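Local structure of fatty acid synthase 1, isoform A (6FN6) at residues Gln770-Leu773 against Arg774-Gly778; Val695-Leu699 against Val700-Gln704; Met822-Leu826 against Lys827-Phe831. The protein probably builds long-chain saturated fatty acids from acetyl-CoA and malonyl-CoA with NADPH, this chain holding its dehydratase, enoylreductase and ketoreductase region. All coordinates share one frame; numbering follows the deposited sequence.

Interaction 1 of 3, residues Gln770-Leu773 against Arg774-Gly778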
loop_
_atom_site.group_PDB
_atom_site.type_symbol
_atom_site.label_atom_id
_atom_site.label_comp_id
_atom_site.label_asym_id
_atom_site.label_seq_id
_atom_site.Cartn_x
_atom_site.Cartn_y
_atom_site.Cartn_z
ATOM N N GLN A 770 -1.332 -20.149 3.364
ATOM C CA GLN A 770 -2.367 -21.163 3.519
ATOM C C GLN A 770 -2.179 -21.893 4.841
ATOM O O GLN A 770 -3.144 -22.157 5.554
ATOM C CB GLN A 770 -2.341 -22.160 2.357
ATOM C CG GLN A 770 -2.871 -21.610 1.039
ATOM C CD GLN A 770 -1.959 -20.564 0.436
ATOM O OE1 GLN A 770 -0.745 -20.756 0.349
ATOM N NE2 GLN A 770 -2.538 -19.446 0.015
ATOM N N LEU A 771 -0.928 -22.206 5.164
ATOM C CA LEU A 771 -0.608 -22.944 6.380
ATOM C C LEU A 771 -1.085 -22.206 7.623
ATOM O O LEU A 771 -1.725 -22.791 8.497
ATOM C CB LEU A 771 0.900 -23.186 6.467
ATOM C CG LEU A 771 1.433 -23.959 7.681
ATOM C CD1 LEU A 771 2.688 -24.728 7.301
ATOM C CD2 LEU A 771 1.725 -23.042 8.867
ATOM N N VAL A 772 -0.766 -20.918 7.698
ATOM C CA VAL A 772 -1.090 -20.115 8.869
ATOM C C VAL A 772 -2.595 -19.939 8.994
ATOM O O VAL A 772 -3.155 -20.102 10.076
ATOM C CB VAL A 772 -0.373 -18.755 8.815
ATOM C CG1 VAL A 772 -0.905 -17.813 9.895
ATOM C CG2 VAL A 772 1.121 -18.949 8.968
ATOM N N LEU A 773 -3.244 -19.596 7.888
ATOM C CA LEU A 773 -4.686 -19.396 7.888
ATOM C C LEU A 773 -5.393 -20.698 8.265
ATOM O O LEU A 773 -6.425 -20.679 8.936
ATOM C CB LEU A 773 -5.163 -18.899 6.522
ATOM C CG LEU A 773 -4.701 -17.496 6.111
ATOM C CD1 LEU A 773 -5.186 -17.160 4.710
ATOM C CD2 LEU A 773 -5.178 -16.438 7.097
ATOM N N ARG A 774 -4.837 -21.825 7.827
ATOM C CA ARG A 774 -5.399 -23.134 8.158
ATOM C C ARG A 774 -5.287 -23.438 9.646
ATOM O O ARG A 774 -6.238 -23.919 10.267
ATOM C CB ARG A 774 -4.694 -24.242 7.377
ATOM C CG ARG A 774 -5.539 -24.900 6.303
ATOM C CD ARG A 774 -4.873 -26.170 5.807
ATOM N NE ARG A 774 -3.675 -25.884 5.022
ATOM C CZ ARG A 774 -3.653 -25.747 3.698
ATOM N NH1 ARG A 774 -4.767 -25.870 2.985
ATOM N NH2 ARG A 774 -2.508 -25.487 3.084
ATOM N N GLU A 775 -4.117 -23.157 10.208
ATOM C CA GLU A 775 -3.831 -23.481 11.599
ATOM C C GLU A 775 -4.501 -22.491 12.542
ATOM O O GLU A 775 -4.715 -22.785 13.718
ATOM C CB GLU A 775 -2.320 -23.503 11.840
ATOM C CG GLU A 775 -1.607 -24.650 11.141
ATOM C CD GLU A 775 -2.071 -26.005 11.634
ATOM O OE1 GLU A 775 -2.111 -26.208 12.867
ATOM O OE2 GLU A 775 -2.406 -26.866 10.791
ATOM N N THR A 776 -4.819 -21.311 12.021
ATOM C CA THR A 776 -5.520 -20.297 12.794
ATOM C C THR A 776 -6.999 -20.256 12.418
ATOM O O THR A 776 -7.740 -19.396 12.891
ATOM C CB THR A 776 -4.903 -18.903 12.585
ATOM O OG1 THR A 776 -4.915 -18.570 11.190
ATOM C CG2 THR A 776 -3.475 -18.869 13.104
ATOM N N LYS A 777 -7.421 -21.187 11.566
ATOM C CA LYS A 777 -8.815 -21.268 11.137
ATOM C C LYS A 777 -9.306 -19.922 10.609
ATOM O O LYS A 777 -10.434 -19.512 10.883
ATOM C CB LYS A 777 -9.710 -21.738 12.288
ATOM C CG LYS A 777 -9.634 -23.232 12.579
ATOM C CD LYS A 777 -10.639 -23.627 13.653
ATOM C CE LYS A 777 -10.930 -25.120 13.650
ATOM N NZ LYS A 777 -12.068 -25.466 14.555
ATOM N N GLY A 778 -8.447 -19.236 9.860
ATOM C CA GLY A 778 -8.812 -17.975 9.239
ATOM C C GLY A 778 -8.623 -16.770 10.142
ATOM O O GLY A 778 -8.722 -15.627 9.693
#

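Interaction 2 of 3, residues Val695-Leu699 against Val700-Gln704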
loop_
_atom_site.group_PDB
_atom_site.type_symbol
_atom_site.label_atom_id
_atom_site.label_comp_id
_atom_site.label_asym_id
_atom_site.label_seq_id
_atom_site.Cartn_x
_atom_site.Cartn_y
_atom_site.Cartn_z
ATOM N N VAL A 695 15.250 -7.715 18.178
ATOM C CA VAL A 695 14.081 -8.502 18.542
ATOM C C VAL A 695 13.274 -7.782 19.612
ATOM O O VAL A 695 12.045 -7.731 19.550
ATOM C CB VAL A 695 14.496 -9.914 19.010
ATOM C CG1 VAL A 695 13.397 -10.565 19.841
ATOM C CG2 VAL A 695 14.829 -10.789 17.821
ATOM N N TYR A 696 13.969 -7.211 20.589
ATOM C CA TYR A 696 13.299 -6.575 21.712
ATOM C C TYR A 696 12.702 -5.226 21.325
ATOM O O TYR A 696 11.625 -4.864 21.796
ATOM C CB TYR A 696 14.268 -6.409 22.880
ATOM C CG TYR A 696 14.335 -7.627 23.771
ATOM C CD1 TYR A 696 13.298 -7.928 24.646
ATOM C CD2 TYR A 696 15.431 -8.479 23.737
ATOM C CE1 TYR A 696 13.350 -9.042 25.462
ATOM C CE2 TYR A 696 15.492 -9.597 24.551
ATOM C CZ TYR A 696 14.447 -9.872 25.411
ATOM O OH TYR A 696 14.501 -10.981 26.223
ATOM N N TYR A 697 13.384 -4.487 20.457
ATOM C CA TYR A 697 12.873 -3.190 20.033
ATOM C C TYR A 697 11.642 -3.366 19.147
ATOM O O TYR A 697 10.781 -2.487 19.079
ATOM C CB TYR A 697 13.940 -2.392 19.281
ATOM C CG TYR A 697 13.405 -1.081 18.749
ATOM C CD1 TYR A 697 13.053 -0.055 19.616
ATOM C CD2 TYR A 697 13.224 -0.880 17.388
ATOM C CE1 TYR A 697 12.553 1.139 19.143
ATOM C CE2 TYR A 697 12.722 0.316 16.906
ATOM C CZ TYR A 697 12.387 1.320 17.789
ATOM O OH TYR A 697 11.884 2.513 17.324
ATOM N N ALA A 698 11.570 -4.504 18.465
ATOM C CA ALA A 698 10.479 -4.776 17.536
ATOM C C ALA A 698 9.285 -5.421 18.238
ATOM O O ALA A 698 8.155 -4.944 18.123
ATOM C CB ALA A 698 10.967 -5.668 16.398
ATOM N N LEU A 699 9.544 -6.509 18.958
ATOM C CA LEU A 699 8.476 -7.314 19.544
ATOM C C LEU A 699 7.911 -6.724 20.839
ATOM O O LEU A 699 6.702 -6.776 21.069
ATOM C CB LEU A 699 8.977 -8.735 19.816
ATOM C CG LEU A 699 9.566 -9.524 18.641
ATOM C CD1 LEU A 699 9.771 -10.976 19.039
ATOM C CD2 LEU A 699 8.703 -9.424 17.389
ATOM N N VAL A 700 8.774 -6.159 21.678
ATOM C CA VAL A 700 8.349 -5.700 22.998
ATOM C C VAL A 700 8.015 -4.212 22.997
ATOM O O VAL A 700 6.947 -3.813 23.462
ATOM C CB VAL A 700 9.428 -6.013 24.058
ATOM C CG1 VAL A 700 9.040 -5.445 25.417
ATOM C CG2 VAL A 700 9.646 -7.508 24.161
ATOM N N VAL A 701 8.919 -3.392 22.479
ATOM C CA VAL A 701 8.725 -1.949 22.509
ATOM C C VAL A 701 7.650 -1.543 21.513
ATOM O O VAL A 701 6.591 -1.049 21.895
ATOM C CB VAL A 701 10.042 -1.200 22.222
ATOM C CG1 VAL A 701 9.815 0.311 22.232
ATOM C CG2 VAL A 701 11.104 -1.588 23.233
ATOM N N ARG A 702 7.933 -1.742 20.232
ATOM C CA ARG A 702 7.019 -1.338 19.171
ATOM C C ARG A 702 5.757 -2.202 19.140
ATOM O O ARG A 702 4.641 -1.684 19.197
ATOM C CB ARG A 702 7.735 -1.399 17.820
ATOM C CG ARG A 702 8.913 -0.438 17.703
ATOM C CD ARG A 702 8.455 1.003 17.539
ATOM N NE ARG A 702 7.838 1.230 16.233
ATOM C CZ ARG A 702 8.495 1.620 15.145
ATOM N NH1 ARG A 702 9.801 1.842 15.185
ATOM N NH2 ARG A 702 7.840 1.794 14.008
ATOM N N GLY A 703 5.941 -3.516 19.063
ATOM C CA GLY A 703 4.832 -4.441 18.913
ATOM C C GLY A 703 4.048 -4.719 20.183
ATOM O O GLY A 703 2.871 -5.079 20.123
ATOM N N GLN A 704 4.700 -4.558 21.330
ATOM C CA GLN A 704 4.066 -4.816 22.620
ATOM C C GLN A 704 3.384 -6.177 22.622
ATOM O O GLN A 704 2.171 -6.271 22.805
ATOM C CB GLN A 704 3.045 -3.728 22.952
ATOM C CG GLN A 704 3.577 -2.309 22.850
ATOM C CD GLN A 704 2.565 -1.277 23.310
ATOM O OE1 GLN A 704 2.302 -0.296 22.614
ATOM N NE2 GLN A 704 1.996 -1.489 24.491
#

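Interaction 3 of 3, residues Met822-Leu826 against Lys827-Phe831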
loop_
_atom_site.group_PDB
_atom_site.type_symbol
_atom_site.label_atom_id
_atom_site.label_comp_id
_atom_site.label_asym_id
_atom_site.label_seq_id
_atom_site.Cartn_x
_atom_site.Cartn_y
_atom_site.Cartn_z
ATOM N N MET A 822 -4.286 -0.569 1.678
ATOM C CA MET A 822 -4.679 -0.027 2.975
ATOM C C MET A 822 -5.921 -0.704 3.565
ATOM O O MET A 822 -6.401 -0.305 4.626
ATOM C CB MET A 822 -4.912 1.480 2.856
ATOM C CG MET A 822 -3.636 2.269 2.621
ATOM S SD MET A 822 -3.889 4.047 2.446
ATOM C CE MET A 822 -4.444 4.469 4.093
ATOM N N SER A 823 -6.447 -1.716 2.882
ATOM C CA SER A 823 -7.590 -2.462 3.403
ATOM C C SER A 823 -7.208 -3.157 4.708
ATOM O O SER A 823 -8.045 -3.344 5.592
ATOM C CB SER A 823 -8.089 -3.491 2.386
ATOM O OG SER A 823 -7.160 -4.547 2.219
ATOM N N VAL A 824 -5.940 -3.546 4.813
ATOM C CA VAL A 824 -5.430 -4.239 5.992
ATOM C C VAL A 824 -5.681 -3.444 7.268
ATOM O O VAL A 824 -5.793 -4.017 8.353
ATOM C CB VAL A 824 -3.923 -4.535 5.842
ATOM C CG1 VAL A 824 -3.130 -3.239 5.737
ATOM C CG2 VAL A 824 -3.422 -5.381 7.011
ATOM N N PHE A 825 -5.752 -2.124 7.136
ATOM C CA PHE A 825 -5.896 -1.252 8.295
ATOM C C PHE A 825 -7.343 -1.178 8.786
ATOM O O PHE A 825 -7.610 -0.641 9.862
ATOM C CB PHE A 825 -5.357 0.142 7.968
ATOM C CG PHE A 825 -3.877 0.165 7.696
ATOM C CD1 PHE A 825 -2.972 -0.168 8.692
ATOM C CD2 PHE A 825 -3.388 0.511 6.446
ATOM C CE1 PHE A 825 -1.607 -0.152 8.448
ATOM C CE2 PHE A 825 -2.024 0.529 6.196
ATOM C CZ PHE A 825 -1.133 0.196 7.198
ATOM N N LEU A 826 -8.274 -1.714 8.002
ATOM C CA LEU A 826 -9.656 -1.845 8.457
ATOM C C LEU A 826 -9.735 -2.753 9.680
ATOM O O LEU A 826 -10.665 -2.651 10.477
ATOM C CB LEU A 826 -10.554 -2.392 7.344
ATOM C CG LEU A 826 -10.977 -1.400 6.260
ATOM C CD1 LEU A 826 -11.583 -2.123 5.064
ATOM C CD2 LEU A 826 -11.954 -0.384 6.824
ATOM N N LYS A 827 -8.752 -3.638 9.825
ATOM C CA LYS A 827 -8.741 -4.613 10.913
ATOM C C LYS A 827 -8.162 -4.034 12.206
ATOM O O LYS A 827 -7.783 -4.778 13.110
ATOM C CB LYS A 827 -7.949 -5.858 10.505
ATOM C CG LYS A 827 -8.438 -6.521 9.226
ATOM C CD LYS A 827 -7.642 -7.782 8.923
ATOM C CE LYS A 827 -8.057 -8.408 7.600
ATOM N NZ LYS A 827 -7.277 -9.643 7.301
ATOM N N ASN A 828 -8.090 -2.709 12.287
ATOM C CA ASN A 828 -7.571 -2.039 13.476
ATOM C C ASN A 828 -6.110 -2.414 13.686
ATOM O O ASN A 828 -5.665 -2.611 14.817
ATOM C CB ASN A 828 -8.387 -2.415 14.712
ATOM C CG ASN A 828 -8.252 -1.403 15.834
ATOM O OD1 ASN A 828 -8.230 -0.196 15.598
ATOM N ND2 ASN A 828 -8.129 -1.894 17.060
ATOM N N THR A 829 -5.364 -2.500 12.588
ATOM C CA THR A 829 -3.989 -2.980 12.634
ATOM C C THR A 829 -2.981 -1.838 12.660
ATOM O O THR A 829 -3.345 -0.666 12.547
ATOM C CB THR A 829 -3.683 -3.883 11.425
ATOM O OG1 THR A 829 -4.114 -3.240 10.220
ATOM C CG2 THR A 829 -4.383 -5.216 11.566
ATOM N N SER A 830 -1.712 -2.197 12.825
ATOM C CA SER A 830 -0.622 -1.233 12.780
ATOM C C SER A 830 0.502 -1.765 11.905
ATOM O O SER A 830 0.825 -2.951 11.952
ATOM C CB SER A 830 -0.099 -0.938 14.186
ATOM O OG SER A 830 -1.166 -0.726 15.091
ATOM N N PHE A 831 1.092 -0.886 11.105
ATOM C CA PHE A 831 2.281 -1.237 10.344
ATOM C C PHE A 831 3.470 -0.470 10.915
ATOM O O PHE A 831 3.422 0.753 11.040
ATOM C CB PHE A 831 2.095 -0.924 8.860
ATOM C CG PHE A 831 3.078 -1.626 7.969
ATOM C CD1 PHE A 831 4.380 -1.168 7.849
ATOM C CD2 PHE A 831 2.699 -2.750 7.253
ATOM C CE1 PHE A 831 5.283 -1.817 7.033
ATOM C CE2 PHE A 831 3.598 -3.401 6.434
ATOM C CZ PHE A 831 4.892 -2.935 6.327
#

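Interaction 1 of 3, residues Gln770-Leu773 against Arg774-Gly778
Q770 opens the last turns of helix 768-775 by giving its carbonyl O to R774 N, at 2.9 Å. The R774 chain bends at chi3 (-70°), which turns the guanidinium back along the helix until NH2 comes to 3.4 Å from Q770 CB, with Q770 O over one face of the group. One step on, L771 O takes E775 N at 3.0 Å, while L771 CD2 rests loosely against E775 CG. V772 O is gripped twice by T776: the backbone N binds it at 2.8 Å, and OG1 at 2.6 Å. With chi1 at 57°, the T776 hydroxyl turns back toward this carbonyl and meets it from above its plane. L773 O closes the helix, accepting G778 N at 2.7 Å in the carbonyl plane. A weak bond from K777 N to R774 O and the positive phi of K777 complete a Schellman motif, which ends the helix and turns the chain away. L773 and R774 pack against D230 of the second subunit. The helix lies beside the parallel Rossmann-type sheet: E775 OE2 forms a salt bridge with R758, and E775 and T776 pack on F736 of strand 734-739.

Interaction 2 of 3, residues Val695-Leu699 against Val700-Gln704
The C-terminal end of helix 689-702, where the coil widens into a pi-type turn, carries a contact between Y697 and R702, five residues apart. The Y697 ring extends with CG anti to the backbone N (chi1 176°), and R702 folds over it. R702 CG sits above one ring face in a CH-pi contact, 4.1 Å from the ring centroid. Bends at chi2 and chi3 then carry the guanidinium past the rim of the ring, its plane nearly upright to it at 80°. There NH1 donates to Y697 OH over 3.1 Å, with the hydroxyl at the guanidinium edge and only slightly tilted from its plane. In the backbone, Y696 O is shared by V700 N at 3.1 Å and V701 N at 3.2 Å, the point where the i+4 pattern passes into i+5. R702 N to Y697 O and G703 N to A698 O, the latter 2.8 Å, carry on the wider spacing. On another flank Y696 and V700 lie side by side, CD1 to CG2 3.7 Å, and both touch L853 of helix 844-860. R702 is also fixed by H832 ND1 at NE and by G833 O at NH2, while N828 of the second subunit bonds both to R702 NH1 and to Y697 OH. A phenylalanine in place of Y697 would probably keep the ring under R702 CG but leave NH1 and the N828 amide of the second subunit without the hydroxyl they share. The chemistry thus implies an arginine whose N-H groups are spread over polar atoms of both subunits, its charge probably eased by several neutral acceptors, with the phenol ring under its CG and the hydroxyl at NH1.

Interaction 3 of 3, residues Met822-Leu826 against Lys827-Phe831
The F825 ring, in the 3-10 turn that leads into strand 830-833, the edge strand of the Rossmann-type sheet within this chain, meets the returning chain with its edge: T829 O and F831 N lie there in its plane, and F831 CB comes to 3.8 Å from F825 CZ. Over the centre of one face stands V824 CG1, 3.8 Å above the plane, from the preceding residue. F831 of the second subunit also meets this ring, the two planes about 40° apart. S830 and F831 pair antiparallel with a strand of the second subunit, so the sheet continues through the dimer interface. N828, at positive phi, makes the corner: its N bonds to F825 O at 3.2 Å, from well above the carbonyl plane, and its ND2 bonds N803 OD1 and Y697 OH of the second subunit. K827 N adds a weak bond to V824 O at 3.3 Å. T829 points its side chain back into the turn, crossing those of V824 and F825 at about a right angle. Its chi1 of 49° sets OG1 3.6 Å from F825 CD1 and lets the hydroxyl donate to V824 O at 2.6 Å, above the carbonyl plane.

In the fold
All three contacts lie in the enoylreductase part of the chain, on the same side of its centre and each touching the second subunit. By nearest atoms interactions 2 and 3 are the closest pair, about 5 Å, with centres 19 Å apart; they join through the dimer, since N828 of one subunit's interaction 3 bonds to the tyrosine and arginine of the other's interaction 2. Interaction 1 is also centred 19 Å from interaction 3, with about 7 Å between nearest atoms, but 24 Å from interaction 2, and its neighbours across the interface include L115 and D230 of the second subunit. None lies near the predicted dehydratase residues H24 and D175.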